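Local coordinates for protein putative hexose oxidase (Nonomuraea sp. ATCC 39727, PDB 5AWV) that binds FAD covalently and, as a putative hexose oxidase, probably oxidises a sugar of teicoplanin-type glycopeptide antibiotics, at residues N44-G49 / G56-I61; Q69-V74 / G191-I196; E133-L138 / N143-G148; I196-E201 / H207-A212. One frame throughout, in Å; residues are numbered along the deposited sequence.

Contact 1: N44-G49 / G56-I61; sequences NLKLRG and GEPDYI
Lys46 and Gly56 make the polar part of this contact: Lys46 reaches from the end of helix 42-46 to the loop before strand 60-63. Its NZ donates a hydrogen bond of 2.7 Å to the carbonyl O of Gly56. The approach is almost end-on to that carbonyl, with a C=O...N angle of 174°. The chain starts extended, then bends at chi3 (93°) and chi4, which brings the ammonium group to the Gly56 carbonyl. A long salt bridge of 3.8 Å joins Lys46 NZ to Glu57 OE1. Water 1 adds a bridge: it accepts from Lys46 NZ and from Gly56 N, and it probably donates to Lys46 O, 2.9 Å away.

The apolar part lies next to it. Leu45 CB meets Ile61 CD1 at 3.7 Å, and the same methyl lies 3.6 Å from Lys46 N. Lys46 CG packs against Pro58 CD at 4.0 Å. Both Leu45 and Ile61 also touch Asp107 of strand 104-107. Leu45 further packs on Leu140 of the second subunit.

The loop thus folds back on helix 42-46 just before strand 60-63. One ammonium group ties the loop backbone to the helix end, and its positive charge is probably offset in part by Glu57.

Contact 2: Q69-V74 / G191-I196; sequences QVADAV and GKARVI
Ala193 points its CB at helix 67-80 and meets Ala71 there. The methyl lies 3.5 Å from Ala71 O and 4.2 Å from Ala71 CB. Val74, one turn further along the helix, adds its CG1 at 4.3 Å from Ala193 CB. Its chi1 of 171° sets CG1 anti to the backbone N. The contact is small, with 131 Å² buried over both sides. No hydrogen bond crosses between the two segments.

The neighbours of Ala193 in sequence turn the other way. Arg194 leads away from the helix. Its chain bends at chi2 (94°), and NH1 comes back to give a weak hydrogen bond of 3.4 Å to Ala193 O. Just beside the contact, Ala193 N donates to Glu75 OE1 of the same helix. On the helix, Val70 and Val74 reach strand 223-229 and strand 179-187.

Strand 193-199 is, within this chain, an outermost strand of the five-stranded antiparallel sheet. Helix 67-80 lies against this sheet, and the CA atoms of Ala71 and Ala193 are 5.5 Å apart. The two segments meet through methyl groups and one backbone carbonyl. Small side chains let the backbones come close, and Glu75 supplies the polar tie.

Contact 3: E133-L138 / N143-G148; sequences EVYEKL and NVTIPG
Helix 131-142 ends in a chain reversal, and the extended chain after it runs back beside the helix toward the FAD site. Leu138 and Val144 meet at the turn. Val144 N donates to Leu138 O at 3.2 Å. The N-H points nearly straight at the oxygen (172°), but the donor stands 53° out of the carbonyl plane. Leu138 CB packs on Val144 CG2 at 3.9 Å. Leu138 CD1 reaches Ile146 CG2 at 4.1 Å.

Tyr135 crosses Ile146 at about a right angle. Its CE1 lies 3.3 Å from Ile146 O, and 4.1 Å from Ile146 CG1. With chi1 at 64°, CG1 of Ile146 is turned so that it meets the ring at CE1. Tyr135 OH is hydrogen-bonded to Gly149 O, just past the segment. Water 2 bridges the helix and the following chain. It donates to Tyr135 O and to Val144 O, and it accepts from Thr145 OG1 at 2.8 Å. Pro147 centres an inverse gamma turn.

The CA of Gly148 is about 6 Å from the bound FAD, so this packing lies next to the cofactor pocket. All touching residues are buried. The water satisfies two backbone carbonyls and one hydroxyl, while Ile146 N has no partner in the model.

Contact 4: I196-E201 / H207-A212; sequences IVATRE and HDLWWA
Ala198 and Trp210 meet where strand 193-199 is followed, after a short loop, by helix 207-212, a beta-alpha connection at the margin of the five-stranded antiparallel sheet. The axes of strand 196-199 and helix 207-212 cross at -77° and come within 6.2 Å. The tight part is apolar. Ala198 CB sits 3.7 Å from Trp210 N and 4.0 Å from Leu209 CB. Ile196 CG2 touches Leu209 CD2 at 3.8 Å. Tyr509 of helix 499-509 packs on both Ile196 and Leu209.

The Trp210 ring lies flat against the chain after the strand. Thr199 C and Arg200 CB are over one of its faces. Arg200 CB makes a CH-pi contact, 3.5 Å from the centroid of the six-membered ring. The chi1 of Trp210 (157°) swings the indole toward this chain, and its NE1 is bonded to Leu179 O. The guanidinium of Arg200 leads away and donates to Arg230 O and Asp177 O.

The other side is looser and nearer solvent. Glu201 is exposed, and its OE2 is bonded to Tyr180 OH. An ST turn shapes the backbone here: Thr199 OG1 accepts from Glu201 N and is also bonded to Asp204 OD2. His207 lies on this side. Trp210 CE3 lies over one face of its ring, and its NE2 gives a weak hydrogen bond of 3.2 Å to Arg200 O.

Contacts 2 and 4 use the same strand, 193-199, and overlap at Ile196, which touches the partner segment only in contact 4. Contact 2 places helix 67-80 against the start of that strand; contact 4 packs helix 207-212 at its end. Contact 2 is buried, with no hydrogen bond between its segments, whereas contact 4 is partly buried and adds an aromatic face and a weak polar bond. Contact 3 lies nested in the chain between the segments of contact 2. It is fully buried and is closest to the centre of the chain. Contact 1 is mostly buried but relies on a lysine. Contacts 1 and 3 each hold a bridging water, and both also touch the second subunit.

Contact 1: N44-G49 / G56-I61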
loop_
_atom_site.group_PDB
_atom_site.type_symbol
_atom_site.label_atom_id
_atom_site.label_comp_id
_atom_site.label_asym_id
_atom_site.label_seq_id
_atom_site.Cartn_x
_atom_site.Cartn_y
_atom_site.Cartn_z
ATOM N N ASN A 44 -5.874 17.795 11.350
ATOM C CA ASN A 44 -4.940 17.303 10.364
ATOM C C ASN A 44 -4.843 15.786 10.462
ATOM O O ASN A 44 -4.884 15.113 9.434
ATOM C CB ASN A 44 -3.556 17.953 10.461
ATOM C CG ASN A 44 -3.544 19.399 9.906
ATOM O OD1 ASN A 44 -4.584 19.937 9.464
ATOM N ND2 ASN A 44 -2.405 19.923 9.775
ATOM N N LEU A 45 -4.648 15.295 11.657
ATOM C CA LEU A 45 -4.414 13.883 11.830
ATOM C C LEU A 45 -5.653 13.029 11.582
ATOM O O LEU A 45 -5.528 11.948 10.996
ATOM C CB LEU A 45 -3.786 13.599 13.150
ATOM C CG LEU A 45 -2.401 14.214 13.310
ATOM C CD1 LEU A 45 -1.893 14.096 14.745
ATOM C CD2 LEU A 45 -1.420 13.541 12.371
ATOM N N LYS A 46 -6.822 13.590 11.924
ATOM C CA LYS A 46 -8.110 12.917 11.785
ATOM C C LYS A 46 -8.417 12.833 10.308
ATOM O O LYS A 46 -9.182 11.964 9.850
ATOM C CB LYS A 46 -9.201 13.754 12.494
ATOM C CG LYS A 46 -10.580 13.110 12.637
ATOM C CD LYS A 46 -11.600 14.141 13.170
ATOM C CE LYS A 46 -12.306 14.798 12.054
ATOM N NZ LYS A 46 -13.283 13.811 11.504
ATOM N N LEU A 47 -7.891 13.785 9.566
ATOM C CA LEU A 47 -8.292 13.934 8.148
ATOM C C LEU A 47 -7.244 13.482 7.197
ATOM O O LEU A 47 -7.269 13.836 6.033
ATOM C CB LEU A 47 -8.692 15.388 7.845
ATOM C CG LEU A 47 -9.995 15.852 8.468
ATOM C CD1 LEU A 47 -10.100 17.345 8.239
ATOM C CD2 LEU A 47 -11.255 15.112 7.997
ATOM N N ARG A 48 -6.250 12.764 7.651
ATOM C CA ARG A 48 -5.221 12.458 6.651
ATOM C C ARG A 48 -5.385 11.147 5.896
ATOM O O ARG A 48 -4.559 10.802 5.108
ATOM C CB ARG A 48 -3.852 12.579 7.249
ATOM C CG ARG A 48 -3.421 11.498 8.156
ATOM C CD ARG A 48 -1.949 11.832 8.428
ATOM N NE ARG A 48 -1.363 10.729 9.140
ATOM C CZ ARG A 48 -0.739 9.673 8.601
ATOM N NH1 ARG A 48 -0.445 9.597 7.316
ATOM N NH2 ARG A 48 -0.325 8.735 9.416
ATOM N N GLY A 49 -6.493 10.465 6.085
ATOM C CA GLY A 49 -6.896 9.420 5.152
ATOM C C GLY A 49 -7.054 9.946 3.740
ATOM O O GLY A 49 -7.518 11.077 3.533
ATOM N N GLY A 56 -14.064 9.611 10.940
ATOM C CA GLY A 56 -14.191 9.182 12.306
ATOM C C GLY A 56 -14.006 10.365 13.218
ATOM O O GLY A 56 -13.772 11.493 12.751
ATOM N N GLU A 57 -14.147 10.108 14.508
ATOM C CA GLU A 57 -14.023 11.131 15.542
ATOM C C GLU A 57 -13.361 10.441 16.750
ATOM O O GLU A 57 -14.015 10.095 17.704
ATOM C CB GLU A 57 -15.445 11.702 15.873
ATOM C CG GLU A 57 -15.463 12.920 16.797
ATOM C CD GLU A 57 -14.752 14.140 16.178
ATOM O OE1 GLU A 57 -14.883 14.298 14.927
ATOM O OE2 GLU A 57 -14.065 14.903 16.936
ATOM N N PRO A 58 -12.060 10.176 16.669
ATOM C CA PRO A 58 -11.471 9.467 17.770
ATOM C C PRO A 58 -11.357 10.323 19.050
ATOM O O PRO A 58 -11.233 11.546 18.967
ATOM C CB PRO A 58 -10.064 9.096 17.242
ATOM C CG PRO A 58 -9.822 10.058 16.149
ATOM C CD PRO A 58 -11.110 10.393 15.551
ATOM N N ASP A 59 -11.310 9.652 20.192
ATOM C CA ASP A 59 -11.011 10.327 21.469
ATOM C C ASP A 59 -9.652 11.012 21.430
ATOM O O ASP A 59 -9.487 12.136 21.926
ATOM C CB ASP A 59 -11.043 9.333 22.636
ATOM C CG ASP A 59 -12.451 8.750 22.891
ATOM O OD1 ASP A 59 -13.487 9.276 22.393
ATOM O OD2 ASP A 59 -12.519 7.757 23.587
ATOM N N TYR A 60 -8.647 10.311 20.880
ATOM C CA TYR A 60 -7.374 10.965 20.673
ATOM C C TYR A 60 -6.668 10.278 19.550
ATOM O O TYR A 60 -7.044 9.139 19.199
ATOM C CB TYR A 60 -6.468 10.979 21.940
ATOM C CG TYR A 60 -6.181 9.691 22.641
ATOM C CD1 TYR A 60 -7.085 9.145 23.605
ATOM C CD2 TYR A 60 -4.973 9.007 22.419
ATOM C CE1 TYR A 60 -6.784 7.938 24.258
ATOM C CE2 TYR A 60 -4.719 7.836 23.034
ATOM C CZ TYR A 60 -5.620 7.289 23.964
ATOM O OH TYR A 60 -5.264 6.045 24.546
ATOM N N ILE A 61 -5.646 10.939 19.019
ATOM C CA ILE A 61 -4.692 10.307 18.104
ATOM C C ILE A 61 -3.294 10.286 18.779
ATOM O O ILE A 61 -2.788 11.296 19.215
ATOM C CB ILE A 61 -4.715 11.076 16.756
ATOM C CG1 ILE A 61 -6.125 11.044 16.212
ATOM C CG2 ILE A 61 -3.755 10.468 15.732
ATOM C CD1 ILE A 61 -6.455 11.961 15.073
HETATM O O HOH W 1 -12.027 11.721 9.776
#

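Contact 2: Q69-V74 / G191-I196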
loop_
_atom_site.group_PDB
_atom_site.type_symbol
_atom_site.label_atom_id
_atom_site.label_comp_id
_atom_site.label_asym_id
_atom_site.label_seq_id
_atom_site.Cartn_x
_atom_site.Cartn_y
_atom_site.Cartn_z
ATOM N N GLN A 69 7.097 3.206 22.718
ATOM C CA GLN A 69 5.943 4.008 22.722
ATOM C C GLN A 69 4.725 3.355 22.090
ATOM O O GLN A 69 3.580 3.575 22.553
ATOM C CB GLN A 69 6.203 5.300 21.956
ATOM C CG GLN A 69 7.043 6.317 22.735
ATOM C CD GLN A 69 7.406 7.517 21.838
ATOM O OE1 GLN A 69 6.563 8.059 21.162
ATOM N NE2 GLN A 69 8.637 7.886 21.831
ATOM N N VAL A 70 4.928 2.595 21.003
ATOM C CA VAL A 70 3.783 1.834 20.444
ATOM C C VAL A 70 3.244 0.861 21.500
ATOM O O VAL A 70 2.011 0.769 21.715
ATOM C CB VAL A 70 4.183 1.032 19.153
ATOM C CG1 VAL A 70 3.045 0.168 18.637
ATOM C CG2 VAL A 70 4.633 1.986 18.060
ATOM N N ALA A 71 4.141 0.064 22.058
ATOM C CA ALA A 71 3.730 -0.908 23.103
ATOM C C ALA A 71 2.941 -0.238 24.222
ATOM O O ALA A 71 1.842 -0.718 24.584
ATOM C CB ALA A 71 4.891 -1.620 23.647
ATOM N N ASP A 72 3.396 0.916 24.699
ATOM C CA ASP A 72 2.600 1.687 25.724
ATOM C C ASP A 72 1.246 2.162 25.224
ATOM O O ASP A 72 0.216 2.169 25.960
ATOM C CB ASP A 72 3.357 2.902 26.323
ATOM C CG ASP A 72 4.750 2.534 26.874
ATOM O OD1 ASP A 72 4.905 1.396 27.393
ATOM O OD2 ASP A 72 5.695 3.384 26.784
ATOM N N ALA A 73 1.212 2.618 23.970
ATOM C CA ALA A 73 -0.028 3.132 23.400
ATOM C C ALA A 73 -1.029 1.978 23.202
ATOM O O ALA A 73 -2.162 2.136 23.541
ATOM C CB ALA A 73 0.232 3.860 22.089
ATOM N N VAL A 74 -0.570 0.833 22.725
ATOM C CA VAL A 74 -1.403 -0.359 22.599
ATOM C C VAL A 74 -1.973 -0.765 23.983
ATOM O O VAL A 74 -3.196 -0.826 24.137
ATOM C CB VAL A 74 -0.606 -1.503 21.980
ATOM C CG1 VAL A 74 -1.392 -2.794 22.057
ATOM C CG2 VAL A 74 -0.389 -1.196 20.449
ATOM N N GLY A 191 -3.584 -9.393 28.314
ATOM C CA GLY A 191 -3.812 -7.975 27.983
ATOM C C GLY A 191 -2.560 -7.139 27.981
ATOM O O GLY A 191 -2.666 -5.932 27.941
ATOM N N LYS A 192 -1.396 -7.773 28.000
ATOM C CA LYS A 192 -0.120 -7.100 27.978
ATOM C C LYS A 192 0.422 -7.009 26.542
ATOM O O LYS A 192 0.460 -8.003 25.805
ATOM C CB LYS A 192 1.003 -7.930 28.664
ATOM C CG LYS A 192 0.810 -8.299 30.119
ATOM C CD LYS A 192 0.385 -7.090 30.956
ATOM C CE LYS A 192 0.682 -7.358 32.439
ATOM N NZ LYS A 192 -0.141 -8.501 32.958
ATOM N N ALA A 193 1.037 -5.878 26.245
ATOM C CA ALA A 193 1.718 -5.682 24.981
ATOM C C ALA A 193 3.102 -6.250 25.021
ATOM O O ALA A 193 3.815 -6.029 25.985
ATOM C CB ALA A 193 1.681 -4.187 24.677
ATOM N N ARG A 194 3.496 -7.033 24.016
ATOM C CA ARG A 194 4.779 -7.599 23.873
ATOM C C ARG A 194 5.349 -7.292 22.476
ATOM O O ARG A 194 4.560 -7.194 21.521
ATOM C CB ARG A 194 4.685 -9.144 23.996
ATOM C CG ARG A 194 5.022 -9.668 25.380
ATOM C CD ARG A 194 3.806 -9.852 26.250
ATOM N NE ARG A 194 4.174 -10.249 27.624
ATOM C CZ ARG A 194 4.668 -9.439 28.569
ATOM N NH1 ARG A 194 4.913 -8.137 28.351
ATOM N NH2 ARG A 194 4.939 -9.949 29.754
ATOM N N VAL A 195 6.668 -7.333 22.333
ATOM C CA VAL A 195 7.328 -7.096 21.086
ATOM C C VAL A 195 7.936 -8.387 20.619
ATOM O O VAL A 195 8.633 -9.065 21.380
ATOM C CB VAL A 195 8.431 -6.061 21.270
ATOM C CG1 VAL A 195 9.204 -5.830 19.956
ATOM C CG2 VAL A 195 7.825 -4.790 21.808
ATOM N N ILE A 196 7.719 -8.725 19.342
ATOM C CA ILE A 196 8.251 -9.894 18.743
ATOM C C ILE A 196 8.974 -9.544 17.448
ATOM O O ILE A 196 8.405 -8.873 16.587
ATOM C CB ILE A 196 7.114 -10.906 18.453
ATOM C CG1 ILE A 196 6.486 -11.346 19.762
ATOM C CG2 ILE A 196 7.650 -12.074 17.644
ATOM C CD1 ILE A 196 5.485 -12.444 19.653
#

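Contact 3: E133-L138 / N143-G148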
loop_
_atom_site.group_PDB
_atom_site.type_symbol
_atom_site.label_atom_id
_atom_site.label_comp_id
_atom_site.label_asym_id
_atom_site.label_seq_id
_atom_site.Cartn_x
_atom_site.Cartn_y
_atom_site.Cartn_z
ATOM N N GLU A 133 9.242 8.067 -0.422
ATOM C CA GLU A 133 10.452 8.221 0.404
ATOM C C GLU A 133 11.328 7.000 0.320
ATOM O O GLU A 133 12.528 7.106 0.247
ATOM C CB GLU A 133 10.091 8.515 1.864
ATOM C CG GLU A 133 9.431 9.876 2.071
ATOM C CD GLU A 133 8.705 10.032 3.460
ATOM O OE1 GLU A 133 8.102 9.107 4.039
ATOM O OE2 GLU A 133 8.730 11.135 4.006
ATOM N N VAL A 134 10.723 5.810 0.343
ATOM C CA VAL A 134 11.453 4.607 0.277
ATOM C C VAL A 134 12.183 4.514 -1.039
ATOM O O VAL A 134 13.364 4.128 -1.072
ATOM C CB VAL A 134 10.534 3.358 0.421
ATOM C CG1 VAL A 134 11.257 2.060 0.090
ATOM C CG2 VAL A 134 9.880 3.254 1.815
ATOM N N TYR A 135 11.491 4.725 -2.133
ATOM C CA TYR A 135 12.148 4.562 -3.419
ATOM C C TYR A 135 13.344 5.492 -3.602
ATOM O O TYR A 135 14.379 5.087 -4.089
ATOM C CB TYR A 135 11.169 4.755 -4.563
ATOM C CG TYR A 135 10.000 3.784 -4.648
ATOM C CD1 TYR A 135 10.168 2.429 -4.365
ATOM C CD2 TYR A 135 8.751 4.214 -5.085
ATOM C CE1 TYR A 135 9.124 1.541 -4.434
ATOM C CE2 TYR A 135 7.706 3.307 -5.212
ATOM C CZ TYR A 135 7.892 1.988 -4.867
ATOM O OH TYR A 135 6.877 1.071 -4.888
ATOM N N GLU A 136 13.169 6.738 -3.258
ATOM C CA GLU A 136 14.209 7.704 -3.381
ATOM C C GLU A 136 15.448 7.347 -2.536
ATOM O O GLU A 136 16.550 7.443 -3.033
ATOM C CB GLU A 136 13.599 9.067 -3.017
ATOM C CG GLU A 136 14.270 10.242 -3.598
ATOM C CD GLU A 136 14.098 10.283 -5.153
ATOM O OE1 GLU A 136 15.154 10.007 -5.752
ATOM O OE2 GLU A 136 12.943 10.496 -5.689
ATOM N N LYS A 137 15.254 7.054 -1.239
ATOM C CA LYS A 137 16.357 6.730 -0.400
ATOM C C LYS A 137 17.066 5.436 -0.732
ATOM O O LYS A 137 18.286 5.339 -0.647
ATOM C CB LYS A 137 15.860 6.657 1.027
ATOM C CG LYS A 137 16.878 6.330 2.087
ATOM C CD LYS A 137 17.899 7.399 2.396
ATOM C CE LYS A 137 18.839 6.951 3.573
ATOM N NZ LYS A 137 18.203 7.245 4.898
ATOM N N LEU A 138 16.314 4.400 -1.029
ATOM C CA LEU A 138 16.911 3.127 -1.456
ATOM C C LEU A 138 17.745 3.328 -2.744
ATOM O O LEU A 138 18.843 2.740 -2.872
ATOM C CB LEU A 138 15.843 2.068 -1.644
ATOM C CG LEU A 138 15.151 1.474 -0.396
ATOM C CD1 LEU A 138 14.246 0.247 -0.790
ATOM C CD2 LEU A 138 16.149 0.917 0.630
ATOM N N ASN A 143 21.391 2.181 -4.821
ATOM C CA ASN A 143 20.904 1.787 -6.137
ATOM C C ASN A 143 20.078 0.495 -6.098
ATOM O O ASN A 143 20.346 -0.451 -6.866
ATOM C CB ASN A 143 22.115 1.624 -7.045
ATOM C CG ASN A 143 21.769 1.432 -8.447
ATOM O OD1 ASN A 143 20.678 1.792 -8.935
ATOM N ND2 ASN A 143 22.710 0.823 -9.163
ATOM N N VAL A 144 19.141 0.453 -5.155
ATOM C CA VAL A 144 18.200 -0.671 -5.012
ATOM C C VAL A 144 16.783 -0.116 -5.013
ATOM O O VAL A 144 16.582 1.096 -5.039
ATOM C CB VAL A 144 18.479 -1.588 -3.841
ATOM C CG1 VAL A 144 19.880 -2.223 -3.956
ATOM C CG2 VAL A 144 18.311 -0.898 -2.460
ATOM N N THR A 145 15.815 -1.013 -5.017
ATOM C CA THR A 145 14.431 -0.692 -4.890
ATOM C C THR A 145 13.645 -1.863 -4.329
ATOM O O THR A 145 14.181 -2.956 -4.116
ATOM C CB THR A 145 13.889 -0.263 -6.274
ATOM O OG1 THR A 145 12.700 0.515 -6.114
ATOM C CG2 THR A 145 13.689 -1.490 -7.256
ATOM N N ILE A 146 12.347 -1.643 -4.082
ATOM C CA ILE A 146 11.453 -2.777 -3.902
ATOM C C ILE A 146 10.315 -2.705 -4.919
ATOM O O ILE A 146 9.926 -1.593 -5.290
ATOM C CB ILE A 146 10.906 -2.887 -2.459
ATOM C CG1 ILE A 146 10.021 -1.645 -2.095
ATOM C CG2 ILE A 146 12.032 -3.136 -1.454
ATOM C CD1 ILE A 146 9.363 -1.703 -0.717
ATOM N N PRO A 147 9.717 -3.856 -5.300
ATOM C CA PRO A 147 8.726 -3.860 -6.357
ATOM C C PRO A 147 7.319 -3.583 -5.847
ATOM O O PRO A 147 6.431 -4.449 -5.858
ATOM C CB PRO A 147 8.867 -5.255 -6.921
ATOM C CG PRO A 147 9.219 -6.075 -5.729
ATOM C CD PRO A 147 10.163 -5.234 -4.997
ATOM N N GLY A 148 7.128 -2.383 -5.399
ATOM C CA GLY A 148 5.916 -1.974 -4.757
ATOM C C GLY A 148 5.093 -1.085 -5.612
ATOM O O GLY A 148 5.303 -1.056 -6.834
HETATM O O HOH W 2 14.344 2.723 -5.661
#

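Contact 4: I196-E201 / H207-A212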
loop_
_atom_site.group_PDB
_atom_site.type_symbol
_atom_site.label_atom_id
_atom_site.label_comp_id
_atom_site.label_asym_id
_atom_site.label_seq_id
_atom_site.Cartn_x
_atom_site.Cartn_y
_atom_site.Cartn_z
ATOM N N ILE A 196 7.719 -8.725 19.342
ATOM C CA ILE A 196 8.251 -9.894 18.743
ATOM C C ILE A 196 8.974 -9.544 17.448
ATOM O O ILE A 196 8.405 -8.873 16.587
ATOM C CB ILE A 196 7.114 -10.906 18.453
ATOM C CG1 ILE A 196 6.486 -11.346 19.762
ATOM C CG2 ILE A 196 7.650 -12.074 17.644
ATOM C CD1 ILE A 196 5.485 -12.444 19.653
ATOM N N VAL A 197 10.201 -10.026 17.289
ATOM C CA VAL A 197 10.860 -9.985 16.017
ATOM C C VAL A 197 10.771 -11.390 15.396
ATOM O O VAL A 197 11.277 -12.350 15.969
ATOM C CB VAL A 197 12.302 -9.501 16.136
ATOM C CG1 VAL A 197 13.010 -9.607 14.797
ATOM C CG2 VAL A 197 12.352 -8.071 16.607
ATOM N N ALA A 198 10.122 -11.508 14.242
ATOM C CA ALA A 198 9.896 -12.788 13.524
ATOM C C ALA A 198 10.517 -12.759 12.156
ATOM O O ALA A 198 10.383 -11.748 11.429
ATOM C CB ALA A 198 8.346 -13.030 13.456
ATOM N N THR A 199 11.298 -13.773 11.778
ATOM C CA THR A 199 11.999 -13.774 10.561
ATOM C C THR A 199 11.580 -14.908 9.637
ATOM O O THR A 199 10.957 -15.871 10.074
ATOM C CB THR A 199 13.572 -13.921 10.702
ATOM O OG1 THR A 199 13.912 -15.320 10.887
ATOM C CG2 THR A 199 14.128 -13.086 11.839
ATOM N N ARG A 200 12.062 -14.871 8.415
ATOM C CA ARG A 200 11.804 -15.980 7.549
ATOM C C ARG A 200 12.704 -17.212 7.688
ATOM O O ARG A 200 12.486 -18.131 6.976
ATOM C CB ARG A 200 11.738 -15.568 6.115
ATOM C CG ARG A 200 12.949 -15.445 5.347
ATOM C CD ARG A 200 12.520 -15.119 3.894
ATOM N NE ARG A 200 13.497 -14.183 3.412
ATOM C CZ ARG A 200 13.293 -13.255 2.466
ATOM N NH1 ARG A 200 14.317 -12.545 2.133
ATOM N NH2 ARG A 200 12.112 -13.117 1.801
ATOM N N GLU A 201 13.707 -17.190 8.559
ATOM C CA GLU A 201 14.657 -18.300 8.685
ATOM C C GLU A 201 13.945 -19.558 9.113
ATOM O O GLU A 201 12.880 -19.528 9.773
ATOM C CB GLU A 201 15.747 -17.995 9.708
ATOM C CG GLU A 201 16.567 -16.755 9.457
ATOM C CD GLU A 201 17.672 -16.903 8.452
ATOM O OE1 GLU A 201 17.838 -18.017 7.915
ATOM O OE2 GLU A 201 18.385 -15.875 8.226
ATOM N N HIS A 207 8.067 -18.005 13.203
ATOM C CA HIS A 207 8.003 -18.097 11.729
ATOM C C HIS A 207 6.571 -17.867 11.238
ATOM O O HIS A 207 6.412 -17.209 10.172
ATOM C CB HIS A 207 8.461 -19.486 11.232
ATOM C CG HIS A 207 8.773 -19.532 9.782
ATOM N ND1 HIS A 207 7.984 -20.187 8.871
ATOM C CD2 HIS A 207 9.766 -18.970 9.074
ATOM C CE1 HIS A 207 8.519 -20.116 7.677
ATOM N NE2 HIS A 207 9.631 -19.426 7.776
ATOM N N ASP A 208 5.586 -18.403 11.970
ATOM C CA ASP A 208 4.166 -18.188 11.722
ATOM C C ASP A 208 3.725 -16.703 11.651
ATOM O O ASP A 208 2.981 -16.308 10.742
ATOM C CB ASP A 208 3.242 -19.013 12.617
ATOM C CG ASP A 208 3.382 -18.694 14.151
ATOM O OD1 ASP A 208 4.441 -18.116 14.567
ATOM O OD2 ASP A 208 2.405 -19.024 14.921
ATOM N N LEU A 209 4.167 -15.880 12.609
ATOM C CA LEU A 209 3.948 -14.452 12.594
ATOM C C LEU A 209 4.553 -13.729 11.365
ATOM O O LEU A 209 3.900 -12.800 10.849
ATOM C CB LEU A 209 4.422 -13.760 13.894
ATOM C CG LEU A 209 4.001 -12.311 14.100
ATOM C CD1 LEU A 209 2.497 -12.244 14.252
ATOM C CD2 LEU A 209 4.658 -11.743 15.328
ATOM N N TRP A 210 5.777 -14.055 11.014
ATOM C CA TRP A 210 6.503 -13.519 9.853
ATOM C C TRP A 210 5.591 -13.902 8.638
ATOM O O TRP A 210 5.244 -13.087 7.808
ATOM C CB TRP A 210 7.862 -14.168 9.658
ATOM C CG TRP A 210 8.309 -14.039 8.257
ATOM C CD1 TRP A 210 8.796 -12.908 7.687
ATOM C CD2 TRP A 210 8.186 -15.022 7.195
ATOM N NE1 TRP A 210 8.995 -13.132 6.335
ATOM C CE2 TRP A 210 8.598 -14.402 6.009
ATOM C CE3 TRP A 210 7.751 -16.348 7.144
ATOM C CZ2 TRP A 210 8.662 -15.071 4.786
ATOM C CZ3 TRP A 210 7.770 -17.001 5.948
ATOM C CH2 TRP A 210 8.212 -16.358 4.749
ATOM N N TRP A 211 5.282 -15.193 8.516
ATOM C CA TRP A 211 4.468 -15.662 7.392
ATOM C C TRP A 211 3.098 -14.879 7.254
ATOM O O TRP A 211 2.734 -14.472 6.138
ATOM C CB TRP A 211 4.229 -17.202 7.457
ATOM C CG TRP A 211 3.358 -17.741 6.344
ATOM C CD1 TRP A 211 3.757 -18.146 5.130
ATOM C CD2 TRP A 211 1.949 -17.788 6.344
ATOM N NE1 TRP A 211 2.662 -18.596 4.388
ATOM C CE2 TRP A 211 1.542 -18.306 5.090
ATOM C CE3 TRP A 211 0.991 -17.485 7.294
ATOM C CZ2 TRP A 211 0.197 -18.563 4.779
ATOM C CZ3 TRP A 211 -0.376 -17.701 6.977
ATOM C CH2 TRP A 211 -0.738 -18.279 5.742
ATOM N N ALA A 212 2.424 -14.578 8.336
ATOM C CA ALA A 212 1.181 -13.938 8.248
ATOM C C ALA A 212 1.297 -12.504 7.675
ATOM O O ALA A 212 0.290 -11.934 7.204
ATOM C CB ALA A 212 0.502 -13.888 9.551
#